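Iron-chelator utilization protein (Thermobifida fusca TM51, PDB 4YHB) probably reduces ferric siderophores through its bound FAD, helping the bacterium to release and use the chelated iron. Local coordinates at residues M32-L37 / L100-F105; D88-R93 / L152-R157. All blocks are in the same frame, centred on the assembly; numbering follows the deposited sequence.

In the fold
Interactions 1 and 2 meet on the flavin, with their centres about 9 Å apart. Strands 86-95 and 100-106 are consecutive in the chain and adjacent in the barrel, so 88-93 of interaction 2 lies beside 100-105 of interaction 1. T102 N is 2.8 Å from R93 O, a probable backbone hydrogen bond. A long, weak ion pair of 3.5 Å joins D104 OD2 to R92 NE. Interaction 1 pairs two neighbouring barrel strands; interaction 2 sets the barrel against the helix of the second domain. D104 O accepts from FAD N3 and T90 N donates to O4, both on the pyrimidine end of the isoalloxazine. The side chain of T90 lies about 10 Å from the zinc ion.

Interaction 1 of 2, residues M32-L37 / L100-F105; sequences MVRVDL and LLTIDF. With FAD (flavin-adenine dinucleotide), chain C.
T102 OG1 gives a short hydrogen bond of 2.6 Å to D36 OD1. The hydroxyl comes from above the carboxylate plane, 37° out of it. D36 OD2 is held by N24 ND2, so both carboxylate oxygens have partners. Strands 32-37 and 100-105 are antiparallel neighbours in the six-stranded FAD-binding barrel. Their backbones pair through V33 with F105, V35 with I103 and L37 with L101, each a hydrogen-bonded pair. On the face of R34, D36, T102 and D104, the main link is a salt bridge. R34 grips D104 side-on: NE reaches OD1 at 2.8 Å and NH2 reaches OD2 at 2.8 Å. Both oxygens use their syn lone pairs, and the two planes are nearly coplanar. The R34 chain runs out extended and then bends at chi3 (-66°), which turns NE back onto the carboxylate. Its CG also packs on T102 CG2 at 3.5 Å. R92 approaches the same carboxylate more weakly, so D104 probably offsets both arginine charges. The other face is apolar. V35 CG2 touches F105 CE1 at 3.8 Å, and V33 CG1 lies 3.8 Å from F105 CB. L37 CD1 reaches I103 CG1 at 4.0 Å. The F105 ring also meets Y89 and W116. At the flavin end, FAD N3 donates to D104 O at 2.9 Å with an N-H...O angle of 157°.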
loop_
_atom_site.group_PDB
_atom_site.type_symbol
_atom_site.label_atom_id
_atom_site.label_comp_id
_atom_site.label_asym_id
_atom_site.label_seq_id
_atom_site.Cartn_x
_atom_site.Cartn_y
_atom_site.Cartn_z
ATOM N N MET A 32 -12.275 -0.487 -5.996
ATOM C CA MET A 32 -11.498 -0.997 -4.874
ATOM C C MET A 32 -12.294 -1.995 -4.045
ATOM O O MET A 32 -13.460 -1.761 -3.715
ATOM C CB MET A 32 -11.007 0.140 -3.970
ATOM C CG MET A 32 -9.937 -0.362 -3.001
ATOM S SD MET A 32 -8.645 0.806 -2.598
ATOM C CE MET A 32 -8.024 1.258 -4.214
ATOM N N VAL A 33 -11.653 -3.107 -3.708
ATOM C CA VAL A 33 -12.307 -4.137 -2.929
ATOM C C VAL A 33 -11.467 -4.440 -1.691
ATOM O O VAL A 33 -10.240 -4.570 -1.765
ATOM C CB VAL A 33 -12.554 -5.409 -3.771
ATOM C CG1 VAL A 33 -11.238 -6.056 -4.211
ATOM C CG2 VAL A 33 -13.397 -6.393 -2.991
ATOM N N ARG A 34 -12.148 -4.495 -0.548
ATOM C CA ARG A 34 -11.515 -4.694 0.742
ATOM C C ARG A 34 -11.792 -6.122 1.155
ATOM O O ARG A 34 -12.950 -6.551 1.195
ATOM C CB ARG A 34 -12.053 -3.687 1.766
ATOM C CG ARG A 34 -11.533 -3.872 3.175
ATOM C CD ARG A 34 -11.814 -2.652 4.035
ATOM N NE ARG A 34 -11.054 -1.497 3.564
ATOM C CZ ARG A 34 -11.253 -0.248 3.965
ATOM N NH1 ARG A 34 -12.208 0.033 4.844
ATOM N NH2 ARG A 34 -10.499 0.723 3.475
ATOM N N VAL A 35 -10.718 -6.863 1.424
ATOM C CA VAL A 35 -10.797 -8.295 1.651
ATOM C C VAL A 35 -10.229 -8.612 3.030
ATOM O O VAL A 35 -9.134 -8.143 3.363
ATOM C CB VAL A 35 -10.012 -9.058 0.554
ATOM C CG1 VAL A 35 -9.976 -10.559 0.833
ATOM C CG2 VAL A 35 -10.599 -8.762 -0.831
ATOM N N ASP A 36 -10.965 -9.380 3.837
ATOM C CA ASP A 36 -10.408 -9.886 5.096
ATOM C C ASP A 36 -9.963 -11.335 4.914
ATOM O O ASP A 36 -10.764 -12.163 4.470
ATOM C CB ASP A 36 -11.429 -9.805 6.239
ATOM C CG ASP A 36 -11.849 -8.378 6.576
ATOM O OD1 ASP A 36 -11.054 -7.433 6.358
ATOM O OD2 ASP A 36 -12.991 -8.204 7.071
ATOM N N LEU A 37 -8.700 -11.627 5.256
ATOM C CA LEU A 37 -8.122 -12.969 5.147
ATOM C C LEU A 37 -7.925 -13.564 6.542
ATOM O O LEU A 37 -7.459 -12.875 7.444
ATOM C CB LEU A 37 -6.776 -12.932 4.410
ATOM C CG LEU A 37 -6.790 -12.367 2.980
ATOM C CD1 LEU A 37 -5.373 -12.042 2.511
ATOM C CD2 LEU A 37 -7.411 -13.403 2.068
ATOM N N LEU A 100 -7.719 -11.512 11.752
ATOM C CA LEU A 100 -8.061 -11.198 10.367
ATOM C C LEU A 100 -7.086 -10.181 9.773
ATOM O O LEU A 100 -6.776 -9.177 10.405
ATOM C CB LEU A 100 -9.491 -10.655 10.279
ATOM C CG LEU A 100 -10.695 -11.588 10.439
ATOM C CD1 LEU A 100 -12.000 -10.779 10.370
ATOM C CD2 LEU A 100 -10.695 -12.710 9.393
ATOM N N LEU A 101 -6.603 -10.465 8.565
ATOM C CA LEU A 101 -5.729 -9.565 7.820
ATOM C C LEU A 101 -6.533 -8.883 6.729
ATOM O O LEU A 101 -7.085 -9.563 5.868
ATOM C CB LEU A 101 -4.558 -10.336 7.202
ATOM C CG LEU A 101 -3.738 -9.640 6.113
ATOM C CD1 LEU A 101 -3.111 -8.355 6.643
ATOM C CD2 LEU A 101 -2.664 -10.581 5.526
ATOM N N THR A 102 -6.592 -7.550 6.762
ATOM C CA THR A 102 -7.350 -6.798 5.764
ATOM C C THR A 102 -6.437 -6.230 4.675
ATOM O O THR A 102 -5.406 -5.607 4.963
ATOM C CB THR A 102 -8.142 -5.645 6.402
ATOM O OG1 THR A 102 -9.036 -6.178 7.379
ATOM C CG2 THR A 102 -8.953 -4.892 5.342
ATOM N N ILE A 103 -6.819 -6.473 3.427
ATOM C CA ILE A 103 -6.088 -5.976 2.269
ATOM C C ILE A 103 -7.027 -5.229 1.335
ATOM O O ILE A 103 -8.094 -5.749 0.975
ATOM C CB ILE A 103 -5.441 -7.110 1.456
ATOM C CG1 ILE A 103 -4.680 -8.090 2.355
ATOM C CG2 ILE A 103 -4.582 -6.526 0.305
ATOM C CD1 ILE A 103 -3.296 -7.692 2.694
ATOM N N ASP A 104 -6.622 -4.027 0.931
ATOM C CA ASP A 104 -7.355 -3.267 -0.080
ATOM C C ASP A 104 -6.734 -3.458 -1.468
ATOM O O ASP A 104 -5.573 -3.087 -1.686
ATOM C CB ASP A 104 -7.362 -1.772 0.281
ATOM C CG ASP A 104 -8.360 -1.434 1.363
ATOM O OD1 ASP A 104 -9.026 -2.359 1.852
ATOM O OD2 ASP A 104 -8.488 -0.241 1.724
ATOM N N PHE A 105 -7.504 -4.012 -2.404
ATOM C CA PHE A 105 -7.032 -4.266 -3.768
ATOM C C PHE A 105 -7.585 -3.240 -4.754
ATOM O O PHE A 105 -8.801 -3.023 -4.795
ATOM C CB PHE A 105 -7.480 -5.635 -4.287
ATOM C CG PHE A 105 -6.899 -6.811 -3.567
ATOM C CD1 PHE A 105 -7.395 -7.203 -2.340
ATOM C CD2 PHE A 105 -5.911 -7.580 -4.173
ATOM C CE1 PHE A 105 -6.871 -8.332 -1.687
ATOM C CE2 PHE A 105 -5.379 -8.701 -3.532
ATOM C CZ PHE A 105 -5.861 -9.078 -2.290
HETATM P PA FAD C . 1.086 -6.735 -12.744
HETATM O O1A FAD C . 1.262 -8.129 -13.362
HETATM O O2A FAD C . 2.227 -6.409 -11.708
HETATM O O5B FAD C . 1.269 -5.649 -13.920
HETATM C C5B FAD C . 0.679 -5.845 -15.154
HETATM C C4B FAD C . 0.430 -4.479 -15.824
HETATM O O4B FAD C . -0.557 -3.739 -15.159
HETATM C C3B FAD C . 1.632 -3.634 -15.868
HETATM O O3B FAD C . 1.608 -2.986 -17.098
HETATM C C2B FAD C . 1.450 -2.702 -14.805
HETATM O O2B FAD C . 2.021 -1.422 -15.047
HETATM C C1B FAD C . -0.010 -2.535 -14.736
HETATM N N9A FAD C . -0.540 -2.234 -13.413
HETATM C C8A FAD C . -0.136 -2.760 -12.236
HETATM N N7A FAD C . -0.886 -2.243 -11.254
HETATM C C5A FAD C . -1.799 -1.416 -11.816
HETATM C C6A FAD C . -2.824 -0.614 -11.314
HETATM N N6A FAD C . -3.086 -0.591 -9.918
HETATM N N1A FAD C . -3.565 0.122 -12.160
HETATM C C2A FAD C . -3.328 0.098 -13.489
HETATM N N3A FAD C . -2.354 -0.659 -14.002
HETATM C C4A FAD C . -1.576 -1.405 -13.186
HETATM N N1 FAD C . -1.703 -2.252 -4.789
HETATM C C2 FAD C . -2.949 -2.305 -4.317
HETATM O O2 FAD C . -3.891 -2.368 -5.092
HETATM N N3 FAD C . -3.130 -2.293 -2.960
HETATM C C4 FAD C . -2.090 -2.229 -2.101
HETATM O O4 FAD C . -2.318 -2.231 -0.899
HETATM C C4X FAD C . -0.777 -2.163 -2.568
HETATM N N5 FAD C . 0.325 -2.089 -1.736
HETATM C C5X FAD C . 1.571 -2.047 -2.265
HETATM C C6 FAD C . 2.689 -1.981 -1.427
HETATM C C7 FAD C . 3.843 -1.943 -1.901
HETATM C C7M FAD C . 4.992 -1.870 -0.877
HETATM C C8 FAD C . 4.161 -1.966 -3.101
HETATM C C8M FAD C . 5.569 -1.902 -3.621
HETATM C C9 FAD C . 3.184 -2.031 -4.057
HETATM C C9A FAD C . 1.689 -2.084 -3.744
HETATM N N10 FAD C . 0.618 -2.142 -4.519
HETATM C C10 FAD C . -0.618 -2.180 -3.975
HETATM C "C1'" FAD C . 0.780 -2.152 -5.990
HETATM C "C2'" FAD C . 0.752 -3.532 -6.569
HETATM O "O2'" FAD C . 1.788 -4.269 -6.053
HETATM C "C3'" FAD C . 0.860 -3.405 -8.130
HETATM O "O3'" FAD C . -0.186 -2.585 -8.547
HETATM C "C4'" FAD C . 0.942 -4.708 -8.879
HETATM O "O4'" FAD C . 1.501 -4.502 -10.106
HETATM C "C5'" FAD C . -0.427 -5.366 -9.113
HETATM O "O5'" FAD C . -0.332 -6.719 -9.486
HETATM P P FAD C . -0.973 -7.108 -10.878
HETATM O O1P FAD C . -0.634 -8.612 -10.981
HETATM O O2P FAD C . -2.415 -6.537 -10.812
HETATM O O3P FAD C . -0.446 -6.630 -12.289
#

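Interaction 2 of 2, residues D88-R93 / L152-R157. With FAD (flavin-adenine dinucleotide), chain C.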
loop_
_atom_site.group_PDB
_atom_site.type_symbol
_atom_site.label_atom_id
_atom_site.label_comp_id
_atom_site.label_asym_id
_atom_site.label_seq_id
_atom_site.Cartn_x
_atom_site.Cartn_y
_atom_site.Cartn_z
ATOM N N ASP A 88 3.162 -7.362 -4.245
ATOM C CA ASP A 88 3.150 -6.614 -2.986
ATOM C C ASP A 88 1.796 -5.965 -2.732
ATOM O O ASP A 88 1.286 -5.258 -3.602
ATOM C CB ASP A 88 4.196 -5.499 -3.008
ATOM C CG ASP A 88 5.593 -5.997 -2.761
ATOM O OD1 ASP A 88 5.831 -7.220 -2.848
ATOM O OD2 ASP A 88 6.469 -5.150 -2.498
ATOM N N TYR A 89 1.247 -6.167 -1.538
ATOM C CA TYR A 89 0.034 -5.478 -1.105
ATOM C C TYR A 89 0.198 -5.030 0.344
ATOM O O TYR A 89 0.815 -5.715 1.166
ATOM C CB TYR A 89 -1.217 -6.379 -1.251
ATOM C CG TYR A 89 -1.699 -6.498 -2.679
ATOM C CD1 TYR A 89 -1.238 -7.517 -3.498
ATOM C CD2 TYR A 89 -2.585 -5.558 -3.220
ATOM C CE1 TYR A 89 -1.653 -7.625 -4.810
ATOM C CE2 TYR A 89 -3.013 -5.650 -4.550
ATOM C CZ TYR A 89 -2.533 -6.693 -5.337
ATOM O OH TYR A 89 -2.922 -6.825 -6.647
ATOM N N THR A 90 -0.385 -3.883 0.657
ATOM C CA THR A 90 -0.304 -3.311 1.993
ATOM C C THR A 90 -1.177 -4.044 3.013
ATOM O O THR A 90 -2.269 -4.518 2.689
ATOM C CB THR A 90 -0.708 -1.822 1.957
ATOM O OG1 THR A 90 0.188 -1.117 1.086
ATOM C CG2 THR A 90 -0.673 -1.189 3.365
ATOM N N VAL A 91 -0.678 -4.142 4.248
ATOM C CA VAL A 91 -1.516 -4.502 5.382
ATOM C C VAL A 91 -2.408 -3.311 5.703
ATOM O O VAL A 91 -1.988 -2.399 6.408
ATOM C CB VAL A 91 -0.665 -4.890 6.621
ATOM C CG1 VAL A 91 -1.572 -5.236 7.811
ATOM C CG2 VAL A 91 0.240 -6.046 6.276
ATOM N N ARG A 92 -3.621 -3.300 5.155
ATOM C CA ARG A 92 -4.556 -2.200 5.395
ATOM C C ARG A 92 -4.961 -2.132 6.863
ATOM O O ARG A 92 -5.032 -1.058 7.440
ATOM C CB ARG A 92 -5.805 -2.343 4.517
ATOM C CG ARG A 92 -6.832 -1.206 4.692
ATOM C CD ARG A 92 -6.246 0.168 4.363
ATOM N NE ARG A 92 -7.197 1.246 4.664
ATOM C CZ ARG A 92 -7.395 1.727 5.888
ATOM N NH1 ARG A 92 -6.731 1.214 6.912
ATOM N NH2 ARG A 92 -8.271 2.697 6.093
ATOM N N ARG A 93 -5.242 -3.291 7.449
ATOM C CA ARG A 93 -5.446 -3.421 8.885
ATOM C C ARG A 93 -5.080 -4.836 9.294
ATOM O O ARG A 93 -5.221 -5.785 8.511
ATOM C CB ARG A 93 -6.900 -3.136 9.311
ATOM C CG ARG A 93 -7.430 -1.717 9.044
ATOM C CD ARG A 93 -8.746 -1.445 9.788
ATOM N NE ARG A 93 -9.290 -0.127 9.466
ATOM C CZ ARG A 93 -10.440 0.076 8.830
ATOM N NH1 ARG A 93 -11.192 -0.957 8.460
ATOM N NH2 ARG A 93 -10.850 1.316 8.579
ATOM N N LEU A 152 -2.950 4.400 -1.574
ATOM C CA LEU A 152 -4.005 4.898 -0.690
ATOM C C LEU A 152 -4.212 4.028 0.559
ATOM O O LEU A 152 -4.448 4.575 1.643
ATOM C CB LEU A 152 -5.329 5.045 -1.467
ATOM C CG LEU A 152 -6.569 5.501 -0.686
ATOM C CD1 LEU A 152 -6.295 6.790 0.099
ATOM C CD2 LEU A 152 -7.776 5.687 -1.616
ATOM N N PRO A 153 -4.124 2.686 0.432
ATOM C CA PRO A 153 -4.281 1.895 1.667
ATOM C C PRO A 153 -3.294 2.253 2.774
ATOM O O PRO A 153 -3.706 2.402 3.935
ATOM C CB PRO A 153 -4.050 0.455 1.191
ATOM C CG PRO A 153 -4.550 0.474 -0.240
ATOM C CD PRO A 153 -4.110 1.823 -0.768
ATOM N N ALA A 154 -2.013 2.366 2.426
ATOM C CA ALA A 154 -1.002 2.742 3.399
ATOM C C ALA A 154 -1.254 4.159 3.917
ATOM O O ALA A 154 -1.196 4.386 5.119
ATOM C CB ALA A 154 0.396 2.632 2.793
ATOM N N ALA A 155 -1.523 5.105 3.015
ATOM C CA ALA A 155 -1.792 6.490 3.426
ATOM C C ALA A 155 -3.007 6.590 4.351
ATOM O O ALA A 155 -2.969 7.303 5.361
ATOM C CB ALA A 155 -1.988 7.395 2.197
ATOM N N ALA A 156 -4.075 5.869 4.015
ATOM C CA ALA A 156 -5.290 5.895 4.822
ATOM C C ALA A 156 -5.047 5.262 6.191
ATOM O O ALA A 156 -5.546 5.759 7.211
ATOM C CB ALA A 156 -6.432 5.186 4.100
ATOM N N ARG A 157 -4.273 4.177 6.218
ATOM C CA ARG A 157 -3.934 3.543 7.490
ATOM C C ARG A 157 -3.155 4.511 8.369
ATOM O O ARG A 157 -3.405 4.607 9.563
ATOM C CB ARG A 157 -3.119 2.261 7.288
ATOM C CG ARG A 157 -2.649 1.676 8.616
ATOM C CD ARG A 157 -2.024 0.304 8.473
ATOM N NE ARG A 157 -1.433 -0.133 9.745
ATOM C CZ ARG A 157 -0.762 -1.268 9.907
ATOM N NH1 ARG A 157 -0.608 -2.089 8.876
ATOM N NH2 ARG A 157 -0.246 -1.586 11.100
HETATM P PA FAD C . 1.086 -6.735 -12.744
HETATM O O1A FAD C . 1.262 -8.129 -13.362
HETATM O O2A FAD C . 2.227 -6.409 -11.708
HETATM O O5B FAD C . 1.269 -5.649 -13.920
HETATM C C5B FAD C . 0.679 -5.845 -15.154
HETATM C C4B FAD C . 0.430 -4.479 -15.824
HETATM O O4B FAD C . -0.557 -3.739 -15.159
HETATM C C3B FAD C . 1.632 -3.634 -15.868
HETATM O O3B FAD C . 1.608 -2.986 -17.098
HETATM C C2B FAD C . 1.450 -2.702 -14.805
HETATM O O2B FAD C . 2.021 -1.422 -15.047
HETATM C C1B FAD C . -0.010 -2.535 -14.736
HETATM N N9A FAD C . -0.540 -2.234 -13.413
HETATM C C8A FAD C . -0.136 -2.760 -12.236
HETATM N N7A FAD C . -0.886 -2.243 -11.254
HETATM C C5A FAD C . -1.799 -1.416 -11.816
HETATM C C6A FAD C . -2.824 -0.614 -11.314
HETATM N N6A FAD C . -3.086 -0.591 -9.918
HETATM N N1A FAD C . -3.565 0.122 -12.160
HETATM C C2A FAD C . -3.328 0.098 -13.489
HETATM N N3A FAD C . -2.354 -0.659 -14.002
HETATM C C4A FAD C . -1.576 -1.405 -13.186
HETATM N N1 FAD C . -1.703 -2.252 -4.789
HETATM C C2 FAD C . -2.949 -2.305 -4.317
HETATM O O2 FAD C . -3.891 -2.368 -5.092
HETATM N N3 FAD C . -3.130 -2.293 -2.960
HETATM C C4 FAD C . -2.090 -2.229 -2.101
HETATM O O4 FAD C . -2.318 -2.231 -0.899
HETATM C C4X FAD C . -0.777 -2.163 -2.568
HETATM N N5 FAD C . 0.325 -2.089 -1.736
HETATM C C5X FAD C . 1.571 -2.047 -2.265
HETATM C C6 FAD C . 2.689 -1.981 -1.427
HETATM C C7 FAD C . 3.843 -1.943 -1.901
HETATM C C7M FAD C . 4.992 -1.870 -0.877
HETATM C C8 FAD C . 4.161 -1.966 -3.101
HETATM C C8M FAD C . 5.569 -1.902 -3.621
HETATM C C9 FAD C . 3.184 -2.031 -4.057
HETATM C C9A FAD C . 1.689 -2.084 -3.744
HETATM N N10 FAD C . 0.618 -2.142 -4.519
HETATM C C10 FAD C . -0.618 -2.180 -3.975
HETATM C "C1'" FAD C . 0.780 -2.152 -5.990
HETATM C "C2'" FAD C . 0.752 -3.532 -6.569
HETATM O "O2'" FAD C . 1.788 -4.269 -6.053
HETATM C "C3'" FAD C . 0.860 -3.405 -8.130
HETATM O "O3'" FAD C . -0.186 -2.585 -8.547
HETATM C "C4'" FAD C . 0.942 -4.708 -8.879
HETATM O "O4'" FAD C . 1.501 -4.502 -10.106
HETATM C "C5'" FAD C . -0.427 -5.366 -9.113
HETATM O "O5'" FAD C . -0.332 -6.719 -9.486
HETATM P P FAD C . -0.973 -7.108 -10.878
HETATM O O1P FAD C . -0.634 -8.612 -10.981
HETATM O O2P FAD C . -2.415 -6.537 -10.812
HETATM O O3P FAD C . -0.446 -6.630 -12.289
HETATM O O HOH W 1 -0.914 1.036 -0.129
#
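The backbones come close at two points, with T90 CA 6.3 Å from A154 CA and R92 CA 5.5 Å from P153 CA, where strand 86-95 passes the first turns of helix 152-161. R157 stretches out from the helix, extended from CG to NE. Its NH1 donates to V91 O at 2.8 Å, tilted 29° from the carbonyl plane. NH1 also meets S47 OG, and NE pairs with E161. R92 O is buried without a hydrogen-bond partner, with R157 CD packed against it. R92 starts away from the helix but bends at chi2 (59°), and one face of its guanidinium is turned to the helix backbone, where R157 N stands 3.9 Å above the plane, toward the rim. NH2 is paired with E160. R92 and R93 both face T102, a classic beta bulge in the barrel strand. The helix packs on the parallel sheet of the second domain, whose family is grouped with NAD-binding ferredoxin reductases, while 88-93 belongs to the FAD-binding barrel, so the contact joins the two. With an alanine at R92 the guanidinium is gone, and E160 is likely to lose a charged partner while P153 and A156 lose the arm that covers them. T90 CG2 packs on A154 CB. A water donates to T90 OG1 at 2.7 Å and accepts from A154 N at 3.1 Å. Towards the flavin, T90 N donates to FAD O4 at 3.0 Å. FAD O2' donates to D88 O. The Y89 ring turns an edge to the face of the flavin, CD2 being 3.3 Å from FAD N3.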